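Protein YiiM (Escherichia coli, PDB 1O65) probably belongs to the molybdenum-binding oxidoreductases, acting on nitrogenous compounds through its MOSC domain, although its exact role remains unknown. Local coordinates at residues Leu78-Ala81 with Arg82-Glu86; Pro85-Ala88 with Glu89-Val92; Ile144-Leu147 with Met148-Thr151; Asp103-Thr106 with Glu107-Tyr111; Ala186-Ile189 with Ala190-Pro194. One frame throughout, in Å; residues are numbered along the deposited sequence.

Contact 1 of 5, residues Leu78-Ala81 with Arg82-Glu86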
# COMPACT_ATOMS: atom_id res chain seq x y z
N LEU A 78 -9.26 13.96 0.31
CA LEU A 78 -10.20 14.87 -0.35
C LEU A 78 -11.47 14.09 -0.72
O LEU A 78 -12.59 14.46 -0.37
CB LEU A 78 -9.60 15.44 -1.63
CG LEU A 78 -8.34 16.32 -1.44
CD1 LEU A 78 -7.72 16.64 -2.80
CD2 LEU A 78 -8.71 17.60 -0.70
N TYR A 79 -11.29 12.96 -1.43
CA TYR A 79 -12.43 12.14 -1.78
C TYR A 79 -13.23 11.70 -0.55
O TYR A 79 -14.47 11.79 -0.55
CB TYR A 79 -11.99 10.92 -2.59
CG TYR A 79 -13.14 9.96 -2.87
CD1 TYR A 79 -13.96 10.12 -3.96
CD2 TYR A 79 -13.38 8.90 -2.02
CE1 TYR A 79 -15.01 9.24 -4.19
CE2 TYR A 79 -14.40 8.01 -2.25
CZ TYR A 79 -15.22 8.18 -3.33
OH TYR A 79 -16.26 7.29 -3.54
N TRP A 80 -12.60 11.21 0.51
CA TRP A 80 -13.37 10.76 1.66
C TRP A 80 -14.09 11.89 2.37
O TRP A 80 -15.27 11.74 2.70
CB TRP A 80 -12.54 9.92 2.63
CG TRP A 80 -11.99 8.67 2.01
CD1 TRP A 80 -10.69 8.32 1.92
CD2 TRP A 80 -12.75 7.61 1.38
NE1 TRP A 80 -10.57 7.12 1.26
CE2 TRP A 80 -11.82 6.66 0.93
CE3 TRP A 80 -14.10 7.37 1.16
CZ2 TRP A 80 -12.20 5.48 0.28
CZ3 TRP A 80 -14.49 6.20 0.54
CH2 TRP A 80 -13.54 5.26 0.08
N ALA A 81 -13.43 13.03 2.57
CA ALA A 81 -14.08 14.16 3.21
C ALA A 81 -15.31 14.60 2.42
O ALA A 81 -16.31 14.95 3.02
CB ALA A 81 -13.15 15.33 3.45
N ARG A 82 -15.25 14.56 1.10
CA ARG A 82 -16.38 14.92 0.25
C ARG A 82 -17.46 13.84 0.25
O ARG A 82 -18.60 14.08 -0.14
CB ARG A 82 -15.87 15.19 -1.16
CG ARG A 82 -16.93 15.58 -2.18
CD ARG A 82 -16.43 15.33 -3.59
NE ARG A 82 -15.13 15.93 -3.83
CZ ARG A 82 -14.10 15.36 -4.45
NH1 ARG A 82 -14.18 14.12 -4.94
NH2 ARG A 82 -12.97 16.05 -4.60
N GLU A 83 -17.11 12.61 0.60
CA GLU A 83 -18.10 11.54 0.66
C GLU A 83 -18.76 11.49 2.02
O GLU A 83 -19.89 11.03 2.21
CB GLU A 83 -17.44 10.21 0.30
CG GLU A 83 -17.03 10.14 -1.17
CD GLU A 83 -18.26 10.09 -2.07
OE1 GLU A 83 -19.16 9.28 -1.75
OE2 GLU A 83 -18.30 10.85 -3.06
N PHE A 84 -18.02 11.95 3.05
CA PHE A 84 -18.53 11.96 4.41
C PHE A 84 -18.21 13.27 5.10
O PHE A 84 -17.43 13.32 6.05
CB PHE A 84 -17.97 10.78 5.22
CG PHE A 84 -18.26 9.41 4.67
CD1 PHE A 84 -19.55 8.92 4.64
CD2 PHE A 84 -17.24 8.63 4.15
CE1 PHE A 84 -19.82 7.67 4.12
CE2 PHE A 84 -17.50 7.37 3.64
CZ PHE A 84 -18.80 6.89 3.62
N PRO A 85 -18.81 14.37 4.63
CA PRO A 85 -18.59 15.70 5.19
C PRO A 85 -18.85 15.78 6.68
O PRO A 85 -18.09 16.44 7.38
CB PRO A 85 -19.51 16.60 4.40
CG PRO A 85 -20.64 15.72 3.99
CD PRO A 85 -20.06 14.34 3.81
N GLU A 86 -19.85 15.08 7.21
CA GLU A 86 -20.17 15.03 8.62
C GLU A 86 -18.98 14.62 9.49
O GLU A 86 -18.98 14.93 10.69
CB GLU A 86 -21.29 14.01 8.88
CG GLU A 86 -22.61 14.56 9.33
CD GLU A 86 -23.55 15.00 8.23
OE1 GLU A 86 -23.74 14.29 7.22
OE2 GLU A 86 -24.15 16.10 8.38

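Contact 2 of 5, residues Pro85-Ala88 with Glu89-Val92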
# COMPACT_ATOMS: atom_id res chain seq x y z
N PRO A 85 -18.81 14.37 4.63
CA PRO A 85 -18.59 15.70 5.19
C PRO A 85 -18.85 15.78 6.68
O PRO A 85 -18.09 16.44 7.38
CB PRO A 85 -19.51 16.60 4.40
CG PRO A 85 -20.64 15.72 3.99
CD PRO A 85 -20.06 14.34 3.81
N GLU A 86 -19.85 15.08 7.21
CA GLU A 86 -20.17 15.03 8.62
C GLU A 86 -18.98 14.62 9.49
O GLU A 86 -18.98 14.93 10.69
CB GLU A 86 -21.29 14.01 8.88
CG GLU A 86 -22.61 14.56 9.33
CD GLU A 86 -23.55 15.00 8.23
OE1 GLU A 86 -23.74 14.29 7.22
OE2 GLU A 86 -24.15 16.10 8.38
N GLN A 87 -18.08 13.79 8.97
CA GLN A 87 -16.90 13.40 9.73
C GLN A 87 -15.60 13.67 8.97
O GLN A 87 -14.62 12.94 9.12
CB GLN A 87 -16.97 11.94 10.17
CG GLN A 87 -17.37 10.98 9.05
CD GLN A 87 -18.55 10.15 9.55
OE1 GLN A 87 -19.74 10.46 9.04
NE2 GLN A 87 -18.36 9.28 10.41
N ALA A 88 -15.53 14.81 8.32
CA ALA A 88 -14.38 15.27 7.56
C ALA A 88 -13.11 15.45 8.38
O ALA A 88 -12.02 15.33 7.79
CB ALA A 88 -14.72 16.58 6.85
N GLU A 89 -13.20 15.69 9.69
CA GLU A 89 -12.04 15.87 10.52
C GLU A 89 -11.26 14.56 10.68
O GLU A 89 -10.09 14.61 11.05
CB GLU A 89 -12.30 16.33 11.96
CG GLU A 89 -13.62 16.86 12.35
CD GLU A 89 -14.73 15.82 12.38
OE1 GLU A 89 -14.74 15.04 13.35
OE2 GLU A 89 -15.54 15.83 11.43
N LEU A 90 -11.95 13.44 10.54
CA LEU A 90 -11.30 12.15 10.67
C LEU A 90 -10.42 11.83 9.47
O LEU A 90 -9.48 11.06 9.61
CB LEU A 90 -12.34 11.01 10.77
CG LEU A 90 -13.33 11.10 11.93
CD1 LEU A 90 -14.37 9.99 11.77
CD2 LEU A 90 -12.62 11.05 13.27
N PHE A 91 -10.71 12.43 8.33
CA PHE A 91 -9.96 12.09 7.13
C PHE A 91 -8.72 12.92 6.95
O PHE A 91 -8.61 13.76 6.05
CB PHE A 91 -10.90 12.10 5.91
CG PHE A 91 -11.98 11.04 6.07
CD1 PHE A 91 -11.75 9.72 5.75
CD2 PHE A 91 -13.22 11.39 6.61
CE1 PHE A 91 -12.73 8.76 5.92
CE2 PHE A 91 -14.20 10.42 6.77
CZ PHE A 91 -13.96 9.10 6.44
N VAL A 92 -7.72 12.68 7.82
CA VAL A 92 -6.43 13.33 7.79
C VAL A 92 -5.35 12.28 8.09
O VAL A 92 -5.64 11.31 8.81
CB VAL A 92 -6.28 14.50 8.77
CG1 VAL A 92 -7.24 15.64 8.47
CG2 VAL A 92 -6.53 14.08 10.21

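Contact 3 of 5, residues Ile144-Leu147 with Met148-Thr151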
# COMPACT_ATOMS: atom_id res chain seq x y z
N ILE A 144 -16.67 1.24 5.33
CA ILE A 144 -15.50 1.92 4.75
C ILE A 144 -14.57 0.92 4.10
O ILE A 144 -14.11 1.16 2.96
CB ILE A 144 -14.80 2.84 5.74
CG1 ILE A 144 -13.71 3.71 5.09
CG2 ILE A 144 -14.13 2.07 6.88
CD1 ILE A 144 -14.21 4.89 4.30
N ALA A 145 -14.36 -0.26 4.69
CA ALA A 145 -13.47 -1.24 4.03
C ALA A 145 -14.03 -1.65 2.68
O ALA A 145 -13.30 -1.72 1.67
CB ALA A 145 -13.12 -2.39 4.93
N GLN A 146 -15.34 -1.87 2.58
CA GLN A 146 -15.93 -2.20 1.28
C GLN A 146 -15.69 -1.04 0.32
O GLN A 146 -15.26 -1.19 -0.82
CB GLN A 146 -17.41 -2.53 1.43
CG GLN A 146 -18.10 -2.95 0.13
CD GLN A 146 -17.72 -4.37 -0.26
OE1 GLN A 146 -18.12 -5.32 0.43
NE2 GLN A 146 -16.96 -4.57 -1.34
N LEU A 147 -15.97 0.17 0.74
CA LEU A 147 -15.77 1.38 -0.05
C LEU A 147 -14.34 1.48 -0.54
O LEU A 147 -14.14 1.61 -1.75
CB LEU A 147 -16.21 2.59 0.77
CG LEU A 147 -17.52 3.30 0.48
CD1 LEU A 147 -18.58 2.48 -0.25
CD2 LEU A 147 -18.13 3.79 1.82
N MET A 148 -13.32 1.38 0.32
CA MET A 148 -11.94 1.44 -0.16
C MET A 148 -11.68 0.42 -1.26
O MET A 148 -11.16 0.76 -2.33
CB MET A 148 -10.88 1.21 0.91
CG MET A 148 -10.96 2.03 2.16
SD MET A 148 -9.72 1.54 3.36
CE MET A 148 -8.20 1.76 2.44
N GLN A 149 -12.05 -0.84 -1.00
CA GLN A 149 -11.82 -1.89 -2.01
C GLN A 149 -12.55 -1.61 -3.32
O GLN A 149 -11.94 -1.78 -4.41
CB GLN A 149 -12.18 -3.26 -1.45
CG GLN A 149 -11.73 -4.41 -2.37
CD GLN A 149 -12.31 -5.72 -1.86
OE1 GLN A 149 -11.81 -6.30 -0.91
NE2 GLN A 149 -13.41 -6.14 -2.48
N ASN A 150 -13.79 -1.17 -3.26
CA ASN A 150 -14.56 -0.86 -4.46
C ASN A 150 -13.98 0.30 -5.28
O ASN A 150 -13.93 0.25 -6.50
CB ASN A 150 -16.01 -0.52 -4.09
CG ASN A 150 -16.87 -1.68 -3.68
OD1 ASN A 150 -16.48 -2.85 -3.72
ND2 ASN A 150 -18.10 -1.39 -3.24
N THR A 151 -13.47 1.34 -4.65
CA THR A 151 -12.95 2.49 -5.40
C THR A 151 -11.51 2.29 -5.82
O THR A 151 -10.95 2.97 -6.67
CB THR A 151 -13.05 3.76 -4.53
OG1 THR A 151 -12.28 3.54 -3.32
CG2 THR A 151 -14.51 4.05 -4.22

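Contact 4 of 5, residues Asp103-Thr106 with Glu107-Tyr111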
# COMPACT_ATOMS: atom_id res chain seq x y z
N ASP A 103 1.87 13.51 -1.77
CA ASP A 103 1.08 14.02 -2.87
C ASP A 103 1.80 13.52 -4.15
O ASP A 103 3.00 13.23 -4.03
CB ASP A 103 1.05 15.53 -2.99
CG ASP A 103 0.21 16.25 -1.96
OD1 ASP A 103 -1.03 16.11 -1.96
OD2 ASP A 103 0.85 16.98 -1.18
N GLY A 104 1.10 13.38 -5.26
CA GLY A 104 1.74 12.99 -6.51
C GLY A 104 1.88 11.51 -6.76
O GLY A 104 2.34 11.16 -7.85
N LEU A 105 1.58 10.63 -5.81
CA LEU A 105 1.71 9.19 -6.01
C LEU A 105 0.39 8.49 -5.73
O LEU A 105 -0.15 8.56 -4.62
CB LEU A 105 2.81 8.60 -5.12
CG LEU A 105 4.25 8.93 -5.50
CD1 LEU A 105 5.22 8.41 -4.45
CD2 LEU A 105 4.62 8.32 -6.84
N THR A 106 -0.17 7.83 -6.74
CA THR A 106 -1.44 7.14 -6.58
C THR A 106 -1.37 5.72 -7.12
O THR A 106 -0.38 5.29 -7.71
CB THR A 106 -2.60 7.86 -7.30
OG1 THR A 106 -2.37 7.75 -8.72
CG2 THR A 106 -2.74 9.33 -6.93
N GLU A 107 -2.47 4.95 -6.96
CA GLU A 107 -2.51 3.60 -7.48
C GLU A 107 -2.30 3.56 -8.99
O GLU A 107 -1.79 2.55 -9.52
CB GLU A 107 -3.87 2.93 -7.16
CG GLU A 107 -4.05 2.72 -5.65
CD GLU A 107 -4.50 3.96 -4.92
OE1 GLU A 107 -4.89 5.00 -5.56
OE2 GLU A 107 -4.45 3.96 -3.68
N SER A 108 -2.73 4.61 -9.71
CA SER A 108 -2.56 4.63 -11.15
C SER A 108 -1.19 5.05 -11.62
O SER A 108 -0.95 4.87 -12.83
CB SER A 108 -3.65 5.44 -11.86
OG SER A 108 -3.88 6.68 -11.23
N ASN A 109 -0.30 5.62 -10.83
CA ASN A 109 1.03 5.92 -11.37
C ASN A 109 2.13 5.23 -10.54
O ASN A 109 3.31 5.56 -10.65
CB ASN A 109 1.29 7.40 -11.55
CG ASN A 109 1.43 8.16 -10.27
OD1 ASN A 109 0.89 7.69 -9.26
ND2 ASN A 109 2.13 9.29 -10.24
N VAL A 110 1.73 4.37 -9.60
CA VAL A 110 2.71 3.59 -8.84
C VAL A 110 2.63 2.15 -9.36
O VAL A 110 1.54 1.59 -9.45
CB VAL A 110 2.50 3.69 -7.34
CG1 VAL A 110 3.30 2.67 -6.54
CG2 VAL A 110 2.92 5.09 -6.87
N TYR A 111 3.75 1.59 -9.79
CA TYR A 111 3.74 0.24 -10.34
C TYR A 111 4.26 -0.81 -9.36
O TYR A 111 5.15 -0.55 -8.53
CB TYR A 111 4.58 0.21 -11.62
CG TYR A 111 3.93 0.90 -12.81
CD1 TYR A 111 3.77 2.28 -12.80
CD2 TYR A 111 3.46 0.20 -13.91
CE1 TYR A 111 3.19 2.95 -13.85
CE2 TYR A 111 2.87 0.87 -14.98
CZ TYR A 111 2.73 2.24 -14.94
OH TYR A 111 2.13 2.94 -15.96

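Contact 5 of 5, residues Ala186-Ile189 with Ala190-Pro194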
# COMPACT_ATOMS: atom_id res chain seq x y z
N ALA A 186 -3.36 -4.25 -10.13
CA ALA A 186 -3.29 -5.36 -9.20
C ALA A 186 -4.55 -5.37 -8.33
O ALA A 186 -5.15 -6.42 -8.14
CB ALA A 186 -2.04 -5.32 -8.35
N ALA A 187 -4.91 -4.18 -7.81
CA ALA A 187 -6.10 -4.08 -7.01
C ALA A 187 -7.31 -4.56 -7.82
O ALA A 187 -8.01 -5.42 -7.27
CB ALA A 187 -6.35 -2.68 -6.45
N ALA A 188 -7.46 -4.18 -9.06
CA ALA A 188 -8.58 -4.57 -9.89
C ALA A 188 -8.61 -6.06 -10.20
O ALA A 188 -9.65 -6.73 -10.29
CB ALA A 188 -8.56 -3.78 -11.23
N ILE A 189 -7.45 -6.60 -10.50
CA ILE A 189 -7.30 -8.02 -10.76
C ILE A 189 -7.69 -8.81 -9.51
O ILE A 189 -8.24 -9.92 -9.59
CB ILE A 189 -5.83 -8.37 -11.12
CG1 ILE A 189 -5.45 -7.76 -12.46
CG2 ILE A 189 -5.67 -9.88 -11.10
CD1 ILE A 189 -4.00 -7.87 -12.88
N ALA A 190 -7.35 -8.33 -8.33
CA ALA A 190 -7.68 -9.06 -7.12
C ALA A 190 -9.16 -8.95 -6.75
O ALA A 190 -9.71 -9.95 -6.34
CB ALA A 190 -6.91 -8.55 -5.90
N TRP A 191 -9.74 -7.74 -6.89
CA TRP A 191 -11.07 -7.55 -6.35
C TRP A 191 -12.16 -7.06 -7.27
O TRP A 191 -13.32 -7.00 -6.83
CB TRP A 191 -10.95 -6.52 -5.20
CG TRP A 191 -9.94 -6.80 -4.14
CD1 TRP A 191 -9.82 -7.95 -3.42
CD2 TRP A 191 -8.90 -5.93 -3.67
NE1 TRP A 191 -8.79 -7.83 -2.53
CE2 TRP A 191 -8.21 -6.60 -2.65
CE3 TRP A 191 -8.52 -4.62 -3.98
CZ2 TRP A 191 -7.13 -6.05 -1.95
CZ3 TRP A 191 -7.45 -4.08 -3.28
CH2 TRP A 191 -6.75 -4.78 -2.30
N HIS A 192 -11.89 -6.62 -8.50
CA HIS A 192 -12.96 -6.10 -9.34
C HIS A 192 -13.33 -7.00 -10.50
O HIS A 192 -14.50 -7.05 -10.89
CB HIS A 192 -12.57 -4.71 -9.91
CG HIS A 192 -12.30 -3.66 -8.88
ND1 HIS A 192 -11.61 -2.52 -9.16
CD2 HIS A 192 -12.57 -3.59 -7.55
CE1 HIS A 192 -11.49 -1.76 -8.09
NE2 HIS A 192 -12.07 -2.40 -7.07
N MET A 193 -12.37 -7.67 -11.14
CA MET A 193 -12.71 -8.48 -12.29
C MET A 193 -13.09 -9.91 -11.96
O MET A 193 -12.77 -10.46 -10.90
CB MET A 193 -11.62 -8.48 -13.34
CG MET A 193 -10.19 -8.39 -12.92
SD MET A 193 -9.07 -9.24 -14.08
CE MET A 193 -9.15 -10.90 -13.44
N PRO A 194 -13.84 -10.51 -12.89
CA PRO A 194 -14.22 -11.90 -12.74
C PRO A 194 -13.00 -12.79 -12.99
O PRO A 194 -12.01 -12.34 -13.56
CB PRO A 194 -15.31 -12.15 -13.76
CG PRO A 194 -15.40 -10.92 -14.58
CD PRO A 194 -14.78 -9.79 -13.79
O HOH W 1 -10.19 -11.50 -10.35

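Contact 1 of 5, residues Leu78-Ala81 with Arg82-Glu86
The carbonyl O of W80 takes two backbone donors at the end of helix 75-83, the helix of a beta-alpha-beta unit between strands 69-73 and 100-102. F84 N comes 2.8 Å from W80 O, nearly in line with the carbonyl, and E83 N lies 2.9 Å from the same W80 O in a weak, more bent bond. E83 N also makes a weak bond to Y79 O, whereas R82 N still bonds to L78 O in ordinary alpha-helical fashion at 3.0 Å. The mixture of three- and four-residue spacings is consistent with a slight tightening in the last turn, just before F84 leaves helical angles.

Outside the backbone, E83 folds back over Y79. Chi1 of -69° puts E83 CG over one face of the phenol, 3.6 Å from the Y79 ring centroid and 19° off the ring normal, a CH-pi contact. The bend at chi2 then lays the E83 carboxylate nearly parallel to that ring, the planes 13° apart. K153 makes a cation-pi contact with Y79. R82 bends at chi3 so that L78 O and Y79 CA lie over one face of its guanidinium, and that plane stands nearly upright to the Y79 ring. On the inner side W80 gives its NE1 to Y72 OH, and its indole reaches F84 by one sparse apolar touch, W80 CE3 to F84 CE2, at 4.2 Å.

Contact 2 of 5, residues Pro85-Ala88 with Glu89-Val92
An inverse gamma turn centred on F91 ends the turn-rich loop in which Q87 and A88 pair with L90 and F91. Two backbone bonds, each spanning three residues, link the halves: L90 N to Q87 O at 3.1 Å and F91 N to A88 O at 3.2 Å. In both of these i to i+3 bonds the donor stands well above the carbonyl plane, by 46° for L90 N and 66° for F91 N. A weak bond from V92 N to L90 O closes the gamma turn.

The side chain of Q87 reaches along L90 and F91 through its aliphatic part. Q87 CB meets L90 CD1 at 3.6 Å. With chi1 at 48°, Q87 CG sits between the backbone N and the carbonyl carbon, and from there it comes to 3.9 Å from F91 CE2. The F91 ring approaches the backbone too: F91 CD2 is 3.3 Å from Q87 O, while A88 CA lies at the ring edge, near its plane. On another side of the loop E89, bent at chi2, folds back toward Q87 and brings OE2 to 3.3 Å from Q87 CA. The nearby A88 N is poorly angled for a bond to that carboxylate.

In the chain this loop links helix 75-83 to strand 100-102. A88 packs on A81 of that helix, and the F91 ring meets W80 and Y77 of the same helix, F84 just beyond it and, almost parallel, the ring of F139.

Contact 3 of 5, residues Ile144-Leu147 with Met148-Thr151
The amides of Q146 and N150 meet across one turn of helix 144-151 with their planes 35° apart. Q146 NE2 donates to N150 OD1 at 3.0 Å, in a moderately bent bond. OD1 is slightly tilted from the Q146 amide plane, and the donor sits 40° above the N150 carbonyl plane, away from a lone pair. Q146 CG lies 3.7 Å from N150 ND2. An anti chi1 of -177° swings the Q146 side chain out beside its own carbonyl carbon, and the bend at chi2 turns the amide back along the helix to N150. The other end of that amide, OE1, accepts W234 NE1. A valine here would probably leave N150 OD1 without its donor and W234 NE1 without its acceptor, setting the asparagine amide free to turn.

Beneath these groups the backbone is regular. M148 N to I144 O and N150 N to Q146 O are both 2.8 Å, with each donor nearly in line with its carbonyl. L147 O receives T151 N at 3.0 Å. The T151 hydroxyl, which accepts K153 N, also lies near L147 O. M148 CG comes 3.4 Å from I144 O, and the M148 side chain touches L135 and F96. L147, for its part, packs on W80 and F84. Q149 OE1 accepts R232 NH2. The whole is a regular alpha helix carrying an i, i+4 hydrogen bond between side-chain amides, joining helix 75-83 on one flank to helix 230-234 on the other.

Contact 4 of 5, residues Asp103-Thr106 with Glu107-Tyr111
N109 folds its amide back onto G104 and T106 in the loop between strands 100-102 and 115-118, where residues 106 to 109 form a type I beta turn.

Polar bonds come first. N109 ND2 donates to G104 O at 3.0 Å, nearly straight at 169°, with G104 O close to the plane of the amide. Its other end, OD1, accepts T106 N at 2.7 Å, also nearly straight (172°) and in the carbonyl plane. Chi1 of 70° places CG between the backbone N and the carbonyl carbon, and from there the amide spans both backbone sites. A leucine in its place would probably leave T106 N and G104 O without these mates and set the loop free to shift. The turn itself is closed by N109 N on T106 O at 3.1 Å, the donor well above the carbonyl plane, and V110 N adds a weak bond to the same oxygen.

The hydroxyls of T106 and S108 form a further bond, T106 OG1 to S108 OG at 3.1 Å, with either possible as donor. The carboxylate of E107 turns elsewhere, its OE2 accepting G155 N and H76 NE2.

The apolar contact is between the buried L105 and V110, whose side chains cross at about a right angle and both touch W156. Their meeting point is L105 CD2 against V110 CG2, 3.7 Å apart.

Contact 5 of 5, residues Ala186-Ile189 with Ala190-Pro194
W191 turns its indole back along helix 183-191, over A187. With chi1 at -53°, CG stands beside the backbone N, and chi2, also -53°, carries the six-membered ring along the helix: W191 CZ3 touches A187 CB at 3.6 Å, and W191 CE3 lies 3.4 Å from A187 O. A190 CB rests over one face of the indole, offset toward the rim. F229 and W213 meet the same ring edge-to-face.

The next two side chains diverge. H192 has its CG beside the backbone N, which brings ND1 alongside A188, 3.9 Å from A188 CB, while its NE2 reaches across to bond with Q149 O of helix 144-151. M193 takes a chi1 of 34°, well short of a staggered position, so its CG lies 3.2 Å from A188 O and 3.6 Å from I189 CA. The near-extended chi2 carries SD to I189 CG1 in a loose apolar touch, and the bend at chi3 turns CE toward I189 O.

The backbone changes its spacing at the same place. A190 N and W191 N keep the four-residue spacing, to A186 O and A187 O. A188 O then accepts two donors, H192 N at 2.9 Å and M193 N at 3.0 Å; the second spans five residues and widens the last turn as the chain leaves the helix. A water links the two sides, donating to both I189 O and M193 O. R220 NH2 donates to A190 O. This is a helix C-terminus finished by a wider i, i+5 bond, in the YiiM-like three-helix region, with helices 197-204 and 211-223 packed on I189 and A190.

In the fold
Along the chain the order is contact 1, contact 2, contact 4, contact 3, contact 5; all are local, contacts 1 and 5 at helix ends, 2 and 4 in loops, 3 along a helix, and none crosses another. Contacts 1 and 2 share P85 and E86, so the end of helix 75-83 runs directly into the loop that leads toward strand 100-102. Contact 4 follows that strand; none of the other four contacts touches it, though its nearest atoms lie about 6 Å from contacts 3 and 5. Contact 3 connects contact 1 with contact 5: L147 and T151 meet contact 1, while Q149 O bonds to H192 of contact 5. Helix 144-151 thereby ties the MOSC fold to the three-helix region.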